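Local coordinates for 6-aminohexanoate-cyclic-dimer hydrolase (Arthrobacter sp., PDB 3A2Q), which hydrolyses one amide bond of the cyclic dimer of 6-aminohexanoic acid, a nylon-6 by-product, to give the linear dimer, at residues 258-263 with 383-388; 434-439 with 462-467; 274-279 with 390-395. The protein carries 1 engineered substitution. All blocks are in the same frame, centred on the assembly; numbering follows the deposited sequence.

Contact 1: residues 258-263 with 383-388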
ATOM      1  N   LEU A 258       5.898 -13.585 -22.493  1.00 34.97           N
ATOM      2  CA  LEU A 258       4.703 -13.934 -21.730  1.00 31.90           C
ATOM      3  C   LEU A 258       3.421 -13.469 -22.410  1.00 28.89           C
ATOM      4  O   LEU A 258       3.435 -12.540 -23.212  1.00 29.70           O
ATOM      5  CB  LEU A 258       4.790 -13.310 -20.336  1.00 33.10           C
ATOM      6  CG  LEU A 258       6.024 -13.646 -19.501  1.00 36.17           C
ATOM      7  CD1 LEU A 258       5.979 -12.872 -18.192  1.00 35.46           C
ATOM      8  CD2 LEU A 258       6.071 -15.142 -19.232  1.00 31.98           C
ATOM      9  N   ARG A 259       2.312 -14.130 -22.087  1.00 29.12           N
ATOM     10  CA  ARG A 259       1.013 -13.760 -22.633  1.00 30.34           C
ATOM     11  C   ARG A 259       0.534 -12.600 -21.768  1.00 30.29           C
ATOM     12  O   ARG A 259       0.253 -12.776 -20.581  1.00 27.00           O
ATOM     13  CB  ARG A 259       0.019 -14.925 -22.531  1.00 35.87           C
ATOM     14  CG  ARG A 259       0.135 -15.950 -23.643  1.00 47.85           C
ATOM     15  CD  ARG A 259      -0.499 -15.454 -24.949  1.00 59.24           C
ATOM     16  NE  ARG A 259      -1.961 -15.570 -24.954  1.00 65.13           N
ATOM     17  CZ  ARG A 259      -2.736 -15.279 -25.998  1.00 68.44           C
ATOM     18  NH1 ARG A 259      -2.197 -14.848 -27.133  1.00 65.06           N
ATOM     19  NH2 ARG A 259      -4.052 -15.430 -25.910  1.00 67.89           N
ATOM     20  N   VAL A 260       0.451 -11.421 -22.368  1.00 29.70           N
ATOM     21  CA  VAL A 260       0.037 -10.226 -21.647  1.00 28.13           C
ATOM     22  C   VAL A 260      -1.273  -9.660 -22.160  1.00 28.94           C
ATOM     23  O   VAL A 260      -1.461  -9.508 -23.364  1.00 30.75           O
ATOM     24  CB  VAL A 260       1.112  -9.123 -21.759  1.00 29.40           C
ATOM     25  CG1 VAL A 260       0.685  -7.888 -20.964  1.00 25.33           C
ATOM     26  CG2 VAL A 260       2.449  -9.646 -21.269  1.00 26.20           C
ATOM     27  N   GLY A 261      -2.175  -9.352 -21.235  1.00 27.21           N
ATOM     28  CA  GLY A 261      -3.446  -8.761 -21.604  1.00 27.21           C
ATOM     29  C   GLY A 261      -3.438  -7.340 -21.065  1.00 29.86           C
ATOM     30  O   GLY A 261      -2.971  -7.106 -19.952  1.00 27.81           O
ATOM     31  N   VAL A 262      -3.930  -6.385 -21.845  1.00 28.80           N
ATOM     32  CA  VAL A 262      -3.954  -5.001 -21.397  1.00 31.06           C
ATOM     33  C   VAL A 262      -5.388  -4.492 -21.359  1.00 29.00           C
ATOM     34  O   VAL A 262      -6.195  -4.789 -22.243  1.00 28.30           O
ATOM     35  CB  VAL A 262      -3.086  -4.090 -22.311  1.00 35.05           C
ATOM     36  CG1 VAL A 262      -3.527  -4.214 -23.752  1.00 38.98           C
ATOM     37  CG2 VAL A 262      -3.183  -2.640 -21.852  1.00 34.93           C
ATOM     38  N   LEU A 263      -5.704  -3.748 -20.305  1.00 27.59           N
ATOM     39  CA  LEU A 263      -7.034  -3.193 -20.113  1.00 27.07           C
ATOM     40  C   LEU A 263      -6.952  -1.671 -20.126  1.00 26.66           C
ATOM     41  O   LEU A 263      -6.256  -1.075 -19.296  1.00 27.53           O
ATOM     42  CB  LEU A 263      -7.601  -3.665 -18.771  1.00 23.49           C
ATOM     43  CG  LEU A 263      -8.962  -3.097 -18.343  1.00 26.23           C
ATOM     44  CD1 LEU A 263     -10.034  -3.501 -19.350  1.00 24.19           C
ATOM     45  CD2 LEU A 263      -9.321  -3.617 -16.948  1.00 26.26           C
ATOM     46  N   LEU A 383       0.136 -12.180 -17.413  1.00 25.28           N
ATOM     47  CA  LEU A 383       0.045 -10.862 -16.781  1.00 21.72           C
ATOM     48  C   LEU A 383      -1.063  -9.982 -17.328  1.00 24.70           C
ATOM     49  O   LEU A 383      -1.420 -10.063 -18.507  1.00 23.74           O
ATOM     50  CB  LEU A 383       1.354 -10.098 -16.974  1.00 22.26           C
ATOM     51  CG  LEU A 383       2.688 -10.639 -16.459  1.00 25.74           C
ATOM     52  CD1 LEU A 383       3.822  -9.791 -17.024  1.00 30.91           C
ATOM     53  CD2 LEU A 383       2.710 -10.609 -14.952  1.00 26.82           C
ATOM     54  N   LEU A 384      -1.583  -9.123 -16.456  1.00 22.28           N
ATOM     55  CA  LEU A 384      -2.606  -8.159 -16.834  1.00 23.34           C
ATOM     56  C   LEU A 384      -1.966  -6.801 -16.579  1.00 23.63           C
ATOM     57  O   LEU A 384      -1.350  -6.593 -15.534  1.00 24.72           O
ATOM     58  CB  LEU A 384      -3.860  -8.293 -15.955  1.00 21.99           C
ATOM     59  CG  LEU A 384      -4.936  -7.233 -16.232  1.00 25.35           C
ATOM     60  CD1 LEU A 384      -5.589  -7.508 -17.581  1.00 24.79           C
ATOM     61  CD2 LEU A 384      -5.996  -7.245 -15.134  1.00 20.86           C
ATOM     62  N   ILE A 385      -2.076  -5.903 -17.553  1.00 23.75           N
ATOM     63  CA  ILE A 385      -1.548  -4.552 -17.436  1.00 24.70           C
ATOM     64  C   ILE A 385      -2.763  -3.631 -17.442  1.00 23.14           C
ATOM     65  O   ILE A 385      -3.617  -3.728 -18.324  1.00 23.64           O
ATOM     66  CB  ILE A 385      -0.662  -4.153 -18.648  1.00 29.85           C
ATOM     67  CG1 ILE A 385       0.348  -5.255 -18.961  1.00 38.91           C
ATOM     68  CG2 ILE A 385       0.063  -2.844 -18.349  1.00 32.16           C
ATOM     69  CD1 ILE A 385       1.269  -5.587 -17.822  1.00 42.51           C
ATOM     70  N   LEU A 386      -2.851  -2.750 -16.452  1.00 23.93           N
ATOM     71  CA  LEU A 386      -3.963  -1.815 -16.385  1.00 23.96           C
ATOM     72  C   LEU A 386      -3.565  -0.639 -15.507  1.00 23.57           C
ATOM     73  O   LEU A 386      -2.622  -0.736 -14.722  1.00 21.94           O
ATOM     74  CB  LEU A 386      -5.209  -2.496 -15.809  1.00 24.84           C
ATOM     75  CG  LEU A 386      -5.220  -2.870 -14.319  1.00 26.25           C
ATOM     76  CD1 LEU A 386      -6.623  -3.315 -13.933  1.00 25.58           C
ATOM     77  CD2 LEU A 386      -4.210  -3.971 -14.029  1.00 20.82           C
ATOM     78  N   PRO A 387      -4.260   0.505 -15.648  1.00 21.29           N
ATOM     79  CA  PRO A 387      -3.919   1.668 -14.820  1.00 21.83           C
ATOM     80  C   PRO A 387      -4.110   1.305 -13.351  1.00 19.93           C
ATOM     81  O   PRO A 387      -4.964   0.484 -13.033  1.00 23.05           O
ATOM     82  CB  PRO A 387      -4.924   2.731 -15.277  1.00 23.30           C
ATOM     83  CG  PRO A 387      -5.266   2.314 -16.679  1.00 24.55           C
ATOM     84  CD  PRO A 387      -5.343   0.815 -16.595  1.00 22.87           C
ATOM     85  N   THR A 388      -3.322   1.893 -12.456  1.00 19.69           N
ATOM     86  CA  THR A 388      -3.491   1.585 -11.042  1.00 21.28           C
ATOM     87  C   THR A 388      -4.770   2.273 -10.559  1.00 24.18           C
ATOM     88  O   THR A 388      -5.585   1.656  -9.876  1.00 21.38           O
ATOM     89  CB  THR A 388      -2.294   2.063 -10.207  1.00 23.27           C
ATOM     90  OG1 THR A 388      -1.096   1.474 -10.717  1.00 23.45           O
ATOM     91  CG2 THR A 388      -2.458   1.638  -8.744  1.00 20.14           C
TER
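The flat groups here are backbone peptides, whose N-H and C=O edges meet between R259, G261 and L263 on one strand and L383 and I385 on the other, paired in parallel. L383 N donates to R259 O at 3.2 Å, G261 N to L383 O, I385 N to G261 O at 2.8 Å, and L263 N to I385 O. V260, L383, V262 and I385 occupy one face of this ribbon. On the other, G261 brings no side chain, and CD1 of L384 lies 3.6 Å from G261 O.

V260 CG1, anti to its own nitrogen (chi1 -178°), presses against I385 CG1 at 3.3 Å, tighter than usual carbon packing. At the start of the ladder L258 CD1 meets L383 CD1 at 3.9 Å. At its end P387 stands where the next N-H would be: its CD sits 3.4 Å from L263 O, which is buried without a hydrogen-bond partner.

Strand 294-297 flanks 259-262, where D294 takes the salt bridge of R259, and strand 448-455 flanks 383-387. Helix 275-290 links 259-262 to 294-297 as a beta-alpha-beta unit, resting A285 on V262 and L288 on I385.

Contact 2: residues 434-439 with 462-467; sequences PAISLP and LLLQVA
Strand 435-439 and helix 462-467 run almost codirectionally, 15° apart with their axes 9.5 Å from each other, at the interface of the helix layer with the sheet of this alpha/beta fold. I436 and L438 direct their side chains toward the helix. The hairpin of strands 435-442 and 448-455 leads into helix 460-473, which folds back over it. Closest backbone approaches come at P434 with L463 and L438 with A467, four residues on in each segment, about one turn on the helix side. No hydrogen bond crosses, and the side chains that meet are all apolar.

L463 carries most of the helix side of the contact. With CG anti to the backbone N (chi1 -175°), its two methyls straddle two strand residues: CD2 lies 4.0 Å from P434 CB and 3.9 Å from P434 O, while CD1 packs 3.8 Å from I436 CG2. The side chains of I436 and L463 meet at a slant, and I436, extended past CB, sends CD1 farther along to L464 CD2, 4.4 Å away. Were L463 replaced by an alanine, both methyls would be lost and a gap would probably open over P434 and I436, next to L187 and I453 of the neighbouring strands. Helix 219-229 covers the helix from another side, with V219 against A467. Because A467 is small, the leucine opposite comes right up to the helix backbone: L438 CD1 is 3.9 Å from A467 CA.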
ATOM      1  N   PRO A 434      -0.607 -11.165  -6.630  1.00 21.44           N
ATOM      2  CA  PRO A 434       0.400 -10.120  -6.447  1.00 21.03           C
ATOM      3  C   PRO A 434       0.170  -9.033  -7.498  1.00 20.05           C
ATOM      4  O   PRO A 434      -0.044  -9.325  -8.678  1.00 20.61           O
ATOM      5  CB  PRO A 434       1.717 -10.871  -6.635  1.00 18.79           C
ATOM      6  CG  PRO A 434       1.351 -11.929  -7.636  1.00 20.90           C
ATOM      7  CD  PRO A 434      -0.006 -12.401  -7.168  1.00 20.93           C
ATOM      8  N   ALA A 435       0.206  -7.776  -7.069  1.00 18.82           N
ATOM      9  CA  ALA A 435      -0.036  -6.664  -7.981  1.00 17.89           C
ATOM     10  C   ALA A 435       0.854  -5.503  -7.599  1.00 18.02           C
ATOM     11  O   ALA A 435       0.907  -5.106  -6.433  1.00 20.65           O
ATOM     12  CB  ALA A 435      -1.505  -6.241  -7.917  1.00 20.37           C
ATOM     13  N   ILE A 436       1.541  -4.944  -8.584  1.00 20.10           N
ATOM     14  CA  ILE A 436       2.456  -3.850  -8.317  1.00 19.05           C
ATOM     15  C   ILE A 436       2.125  -2.611  -9.140  1.00 21.34           C
ATOM     16  O   ILE A 436       1.681  -2.712 -10.286  1.00 20.38           O
ATOM     17  CB  ILE A 436       3.916  -4.303  -8.611  1.00 22.82           C
ATOM     18  CG1 ILE A 436       4.923  -3.288  -8.073  1.00 23.30           C
ATOM     19  CG2 ILE A 436       4.107  -4.491 -10.116  1.00 25.47           C
ATOM     20  CD1 ILE A 436       6.348  -3.807  -8.084  1.00 25.38           C
ATOM     21  N   SER A 437       2.305  -1.441  -8.534  1.00 22.55           N
ATOM     22  CA  SER A 437       2.074  -0.185  -9.243  1.00 19.75           C
ATOM     23  C   SER A 437       3.452   0.410  -9.517  1.00 21.84           C
ATOM     24  O   SER A 437       4.251   0.557  -8.595  1.00 20.56           O
ATOM     25  CB  SER A 437       1.265   0.792  -8.388  1.00 21.72           C
ATOM     26  OG  SER A 437       1.031   1.993  -9.105  1.00 20.81           O
ATOM     27  N   LEU A 438       3.724   0.731 -10.781  1.00 21.53           N
ATOM     28  CA  LEU A 438       4.998   1.317 -11.189  1.00 22.38           C
ATOM     29  C   LEU A 438       4.735   2.759 -11.613  1.00 22.57           C
ATOM     30  O   LEU A 438       3.780   3.026 -12.339  1.00 22.86           O
ATOM     31  CB  LEU A 438       5.586   0.533 -12.368  1.00 23.37           C
ATOM     32  CG  LEU A 438       5.816  -0.963 -12.120  1.00 22.96           C
ATOM     33  CD1 LEU A 438       6.374  -1.615 -13.389  1.00 26.76           C
ATOM     34  CD2 LEU A 438       6.776  -1.145 -10.958  1.00 22.81           C
ATOM     35  N   PRO A 439       5.587   3.704 -11.174  1.00 25.21           N
ATOM     36  CA  PRO A 439       5.434   5.130 -11.506  1.00 24.88           C
ATOM     37  C   PRO A 439       5.891   5.480 -12.922  1.00 25.97           C
ATOM     38  O   PRO A 439       6.828   6.263 -13.117  1.00 25.70           O
ATOM     39  CB  PRO A 439       6.275   5.816 -10.438  1.00 22.20           C
ATOM     40  CG  PRO A 439       7.393   4.843 -10.238  1.00 26.25           C
ATOM     41  CD  PRO A 439       6.700   3.498 -10.229  1.00 23.64           C
ATOM     42  N   LEU A 462       7.873 -13.587 -11.461  1.00 25.83           N
ATOM     43  CA  LEU A 462       7.605 -13.121 -12.820  1.00 26.06           C
ATOM     44  C   LEU A 462       7.262 -11.640 -12.795  1.00 26.34           C
ATOM     45  O   LEU A 462       7.715 -10.863 -13.643  1.00 24.31           O
ATOM     46  CB  LEU A 462       6.428 -13.879 -13.436  1.00 30.99           C
ATOM     47  CG  LEU A 462       6.603 -15.356 -13.780  1.00 37.76           C
ATOM     48  CD1 LEU A 462       5.306 -15.874 -14.397  1.00 41.69           C
ATOM     49  CD2 LEU A 462       7.766 -15.529 -14.753  1.00 40.80           C
ATOM     50  N   LEU A 463       6.463 -11.252 -11.810  1.00 25.49           N
ATOM     51  CA  LEU A 463       6.048  -9.862 -11.684  1.00 24.58           C
ATOM     52  C   LEU A 463       7.238  -8.915 -11.555  1.00 25.84           C
ATOM     53  O   LEU A 463       7.311  -7.914 -12.263  1.00 28.02           O
ATOM     54  CB  LEU A 463       5.125  -9.699 -10.477  1.00 26.80           C
ATOM     55  CG  LEU A 463       4.501  -8.317 -10.277  1.00 27.11           C
ATOM     56  CD1 LEU A 463       3.612  -7.965 -11.470  1.00 31.50           C
ATOM     57  CD2 LEU A 463       3.701  -8.320  -8.995  1.00 29.10           C
ATOM     58  N   LEU A 464       8.169  -9.229 -10.659  1.00 25.95           N
ATOM     59  CA  LEU A 464       9.336  -8.376 -10.450  1.00 25.72           C
ATOM     60  C   LEU A 464      10.258  -8.406 -11.656  1.00 27.53           C
ATOM     61  O   LEU A 464      10.978  -7.444 -11.921  1.00 25.90           O
ATOM     62  CB  LEU A 464      10.101  -8.806  -9.198  1.00 24.92           C
ATOM     63  CG  LEU A 464       9.347  -8.639  -7.875  1.00 29.88           C
ATOM     64  CD1 LEU A 464      10.149  -9.237  -6.736  1.00 31.28           C
ATOM     65  CD2 LEU A 464       9.075  -7.166  -7.631  1.00 38.20           C
ATOM     66  N   GLN A 465      10.238  -9.514 -12.387  1.00 26.57           N
ATOM     67  CA  GLN A 465      11.063  -9.633 -13.578  1.00 23.98           C
ATOM     68  C   GLN A 465      10.566  -8.676 -14.660  1.00 27.87           C
ATOM     69  O   GLN A 465      11.354  -7.939 -15.259  1.00 27.20           O
ATOM     70  CB  GLN A 465      11.047 -11.078 -14.077  1.00 25.31           C
ATOM     71  CG  GLN A 465      12.002 -11.970 -13.310  1.00 28.09           C
ATOM     72  CD  GLN A 465      11.680 -13.438 -13.462  1.00 28.36           C
ATOM     73  OE1 GLN A 465      10.959 -13.836 -14.376  1.00 32.67           O
ATOM     74  NE2 GLN A 465      12.220 -14.256 -12.566  1.00 31.16           N
ATOM     75  N   VAL A 466       9.259  -8.672 -14.904  1.00 25.29           N
ATOM     76  CA  VAL A 466       8.697  -7.780 -15.914  1.00 25.01           C
ATOM     77  C   VAL A 466       8.730  -6.332 -15.433  1.00 25.32           C
ATOM     78  O   VAL A 466       8.888  -5.405 -16.229  1.00 25.17           O
ATOM     79  CB  VAL A 466       7.254  -8.175 -16.275  1.00 26.14           C
ATOM     80  CG1 VAL A 466       6.670  -7.171 -17.265  1.00 26.51           C
ATOM     81  CG2 VAL A 466       7.246  -9.560 -16.899  1.00 31.37           C
ATOM     82  N   ALA A 467       8.591  -6.133 -14.129  1.00 23.72           N
ATOM     83  CA  ALA A 467       8.628  -4.782 -13.593  1.00 25.70           C
ATOM     84  C   ALA A 467      10.027  -4.227 -13.858  1.00 29.17           C
ATOM     85  O   ALA A 467      10.191  -3.054 -14.191  1.00 27.35           O
ATOM     86  CB  ALA A 467       8.339  -4.799 -12.096  1.00 27.37           C
TER

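Contact 3: residues 274-279 with 390-395; sequences DPECAA and TRQTPE
Q392 reaches across to D274 and E276 at the start of helix 275-290, where D274 is the N-cap residue. From CB the glutamine bends at chi2 (-77°), which swings its amide toward the helix end. CG passes 3.6 Å from D274 OD1, and CD comes 3.8 Å from E276 OE1. At the tip, NE2 donates to both acids, 3.0 Å to D274 OD2 and 3.0 Å to E276 OE1, with a weak further bond to D274 OD1. D274 OD2 and E276 OE1 are approached from above their carboxylate planes, the amide being turned 57° from that of D274 and 69° from that of E276. OE1, at the other corner of the amide, has a water 3.0 Å away that also lies near E276 OE1. These partners fix which way round the amide sits, and the NH2 group between them probably eases the repulsion between two neighbouring acids. E276 OE2 has a separate partner in S444.

D274 OD2 is gripped twice: C277 N, 3.0 Å away, donates the capping bond to D274 OD2 from the face opposite to that used by Q392 NE2. Q392 thus helps to hold the capping carboxylate in place. Beside it, D274 N donates to T390 O at 3.0 Å, pinning the loop that follows strand 383-387 to the turn before the helix. R391 leads elsewhere, its NE bonded to Q392 O and its NH2 in a salt bridge with E398. C277 SG also packs against the loop backbone, 3.8 Å from R391 O.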
ATOM      1  N   ASP A 274     -10.271   7.502 -17.032  1.00 24.88           N
ATOM      2  CA  ASP A 274      -9.572   8.723 -17.417  1.00 25.14           C
ATOM      3  C   ASP A 274      -8.614   8.416 -18.573  1.00 25.31           C
ATOM      4  O   ASP A 274      -7.790   7.511 -18.474  1.00 24.73           O
ATOM      5  CB  ASP A 274      -8.769   9.267 -16.240  1.00 23.81           C
ATOM      6  CG  ASP A 274      -7.945  10.483 -16.614  1.00 28.88           C
ATOM      7  OD1 ASP A 274      -8.525  11.576 -16.750  1.00 28.74           O
ATOM      8  OD2 ASP A 274      -6.717  10.343 -16.787  1.00 34.85           O
ATOM      9  N   PRO A 275      -8.701   9.182 -19.672  1.00 26.98           N
ATOM     10  CA  PRO A 275      -7.844   8.992 -20.850  1.00 27.67           C
ATOM     11  C   PRO A 275      -6.343   8.969 -20.575  1.00 25.35           C
ATOM     12  O   PRO A 275      -5.607   8.198 -21.199  1.00 27.68           O
ATOM     13  CB  PRO A 275      -8.234  10.159 -21.763  1.00 29.68           C
ATOM     14  CG  PRO A 275      -9.653  10.465 -21.350  1.00 32.47           C
ATOM     15  CD  PRO A 275      -9.607  10.330 -19.857  1.00 28.92           C
ATOM     16  N   GLU A 276      -5.882   9.816 -19.660  1.00 25.93           N
ATOM     17  CA  GLU A 276      -4.458   9.868 -19.353  1.00 22.32           C
ATOM     18  C   GLU A 276      -4.022   8.628 -18.593  1.00 24.81           C
ATOM     19  O   GLU A 276      -2.916   8.143 -18.789  1.00 25.01           O
ATOM     20  CB  GLU A 276      -4.113  11.139 -18.570  1.00 24.97           C
ATOM     21  CG  GLU A 276      -4.537  12.415 -19.309  1.00 24.18           C
ATOM     22  CD  GLU A 276      -3.866  13.672 -18.792  1.00 28.97           C
ATOM     23  OE1 GLU A 276      -3.516  13.725 -17.596  1.00 28.07           O
ATOM     24  OE2 GLU A 276      -3.705  14.621 -19.591  1.00 31.61           O
ATOM     25  N   CYS A 277      -4.889   8.117 -17.722  1.00 25.39           N
ATOM     26  CA  CYS A 277      -4.570   6.896 -16.989  1.00 26.47           C
ATOM     27  C   CYS A 277      -4.498   5.744 -17.993  1.00 25.21           C
ATOM     28  O   CYS A 277      -3.589   4.916 -17.942  1.00 26.95           O
ATOM     29  CB  CYS A 277      -5.648   6.595 -15.946  1.00 26.42           C
ATOM     30  SG  CYS A 277      -5.599   7.711 -14.541  1.00 27.61           S
ATOM     31  N   ALA A 278      -5.459   5.703 -18.912  1.00 24.45           N
ATOM     32  CA  ALA A 278      -5.498   4.653 -19.918  1.00 24.23           C
ATOM     33  C   ALA A 278      -4.273   4.705 -20.829  1.00 27.47           C
ATOM     34  O   ALA A 278      -3.701   3.670 -21.166  1.00 26.22           O
ATOM     35  CB  ALA A 278      -6.768   4.766 -20.748  1.00 27.43           C
ATOM     36  N   ALA A 279      -3.865   5.913 -21.210  1.00 25.09           N
ATOM     37  CA  ALA A 279      -2.719   6.079 -22.101  1.00 28.29           C
ATOM     38  C   ALA A 279      -1.405   5.618 -21.470  1.00 25.84           C
ATOM     39  O   ALA A 279      -0.516   5.140 -22.168  1.00 26.82           O
ATOM     40  CB  ALA A 279      -2.611   7.538 -22.543  1.00 25.08           C
ATOM     41  N   THR A 390      -8.170   5.040 -11.675  1.00 25.03           N
ATOM     42  CA  THR A 390      -8.975   5.359 -12.855  1.00 22.66           C
ATOM     43  C   THR A 390      -9.338   6.820 -13.076  1.00 21.84           C
ATOM     44  O   THR A 390     -10.066   7.139 -14.021  1.00 23.35           O
ATOM     45  CB  THR A 390     -10.287   4.565 -12.842  1.00 23.44           C
ATOM     46  OG1 THR A 390     -11.190   5.153 -11.893  1.00 26.41           O
ATOM     47  CG2 THR A 390     -10.028   3.119 -12.443  1.00 22.03           C
ATOM     48  N   ARG A 391      -8.827   7.700 -12.222  1.00 22.07           N
ATOM     49  CA  ARG A 391      -9.117   9.126 -12.315  1.00 22.99           C
ATOM     50  C   ARG A 391      -7.911   9.983 -11.975  1.00 26.24           C
ATOM     51  O   ARG A 391      -6.900   9.492 -11.474  1.00 23.00           O
ATOM     52  CB  ARG A 391     -10.233   9.486 -11.339  1.00 23.86           C
ATOM     53  CG  ARG A 391      -9.892   9.110  -9.900  1.00 20.97           C
ATOM     54  CD  ARG A 391     -10.776   9.829  -8.894  1.00 24.36           C
ATOM     55  NE  ARG A 391     -10.560  11.273  -8.924  1.00 26.11           N
ATOM     56  CZ  ARG A 391     -11.299  12.148  -8.249  1.00 35.57           C
ATOM     57  NH1 ARG A 391     -12.302  11.724  -7.489  1.00 25.15           N
ATOM     58  NH2 ARG A 391     -11.037  13.447  -8.335  1.00 35.47           N
ATOM     59  N   GLN A 392      -8.039  11.279 -12.240  1.00 28.06           N
ATOM     60  CA  GLN A 392      -6.992  12.238 -11.924  1.00 25.34           C
ATOM     61  C   GLN A 392      -6.962  12.310 -10.400  1.00 26.41           C
ATOM     62  O   GLN A 392      -7.942  11.968  -9.743  1.00 28.63           O
ATOM     63  CB  GLN A 392      -7.347  13.608 -12.509  1.00 28.19           C
ATOM     64  CG  GLN A 392      -7.351  13.665 -14.040  1.00 24.86           C
ATOM     65  CD  GLN A 392      -5.947  13.720 -14.626  1.00 30.82           C
ATOM     66  OE1 GLN A 392      -5.113  14.510 -14.185  1.00 31.60           O
ATOM     67  NE2 GLN A 392      -5.686  12.891 -15.631  1.00 29.37           N
ATOM     68  N   THR A 393      -5.847  12.752  -9.833  1.00 25.16           N
ATOM     69  CA  THR A 393      -5.731  12.828  -8.381  1.00 24.61           C
ATOM     70  C   THR A 393      -6.616  13.925  -7.786  1.00 27.31           C
ATOM     71  O   THR A 393      -6.595  15.070  -8.234  1.00 26.09           O
ATOM     72  CB  THR A 393      -4.262  13.036  -7.986  1.00 27.40           C
ATOM     73  OG1 THR A 393      -3.512  11.888  -8.404  1.00 27.14           O
ATOM     74  CG2 THR A 393      -4.116  13.218  -6.477  1.00 26.59           C
ATOM     75  N   PRO A 394      -7.427  13.571  -6.778  1.00 26.63           N
ATOM     76  CA  PRO A 394      -8.323  14.529  -6.124  1.00 28.61           C
ATOM     77  C   PRO A 394      -7.605  15.600  -5.307  1.00 28.81           C
ATOM     78  O   PRO A 394      -6.476  15.409  -4.857  1.00 26.09           O
ATOM     79  CB  PRO A 394      -9.207  13.639  -5.244  1.00 32.56           C
ATOM     80  CG  PRO A 394      -8.343  12.440  -4.975  1.00 32.05           C
ATOM     81  CD  PRO A 394      -7.681  12.198  -6.303  1.00 26.33           C
ATOM     82  N   GLU A 395      -8.267  16.738  -5.124  1.00 30.25           N
ATOM     83  CA  GLU A 395      -7.693  17.813  -4.327  1.00 32.56           C
ATOM     84  C   GLU A 395      -7.953  17.479  -2.861  1.00 31.81           C
ATOM     85  O   GLU A 395      -8.901  16.752  -2.546  1.00 32.96           O
ATOM     86  CB  GLU A 395      -8.361  19.157  -4.663  1.00 30.90           C
ATOM     87  CG  GLU A 395      -8.175  19.615  -6.096  1.00 32.82           C
ATOM     88  CD  GLU A 395      -8.803  20.974  -6.366  1.00 50.72           C
ATOM     89  OE1 GLU A 395      -9.996  21.158  -6.046  1.00 49.48           O
ATOM     90  OE2 GLU A 395      -8.105  21.860  -6.904  1.00 54.38           O
TER
HETATM   91  O   HOH W   1      -4.295  16.582 -16.242  1.00 43.28           O

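In the fold
From the N terminus, 258-263 opens contact 1 and 274-279 opens contact 3 before either closes, at 383-388 and 390-395, so the two cross. Each brings together parts more than a hundred residues apart, across a mostly helical intervening region. Contact 2 follows in series, closing a short loop made mainly of the hairpin. Helix 275-290 is the next element after strand 259-262; contact 1 pairs that strand with 383-387, and contact 3 ties the start of the helix to the loop leaving 383-387; P387 CG meets C277 O directly. Contacts 1 and 2 share the sheet and touch through T388 OG1 and S437 OG, probably hydrogen-bonded, and through V466 packed on L383 and L258. Contacts 2 and 3 do not touch.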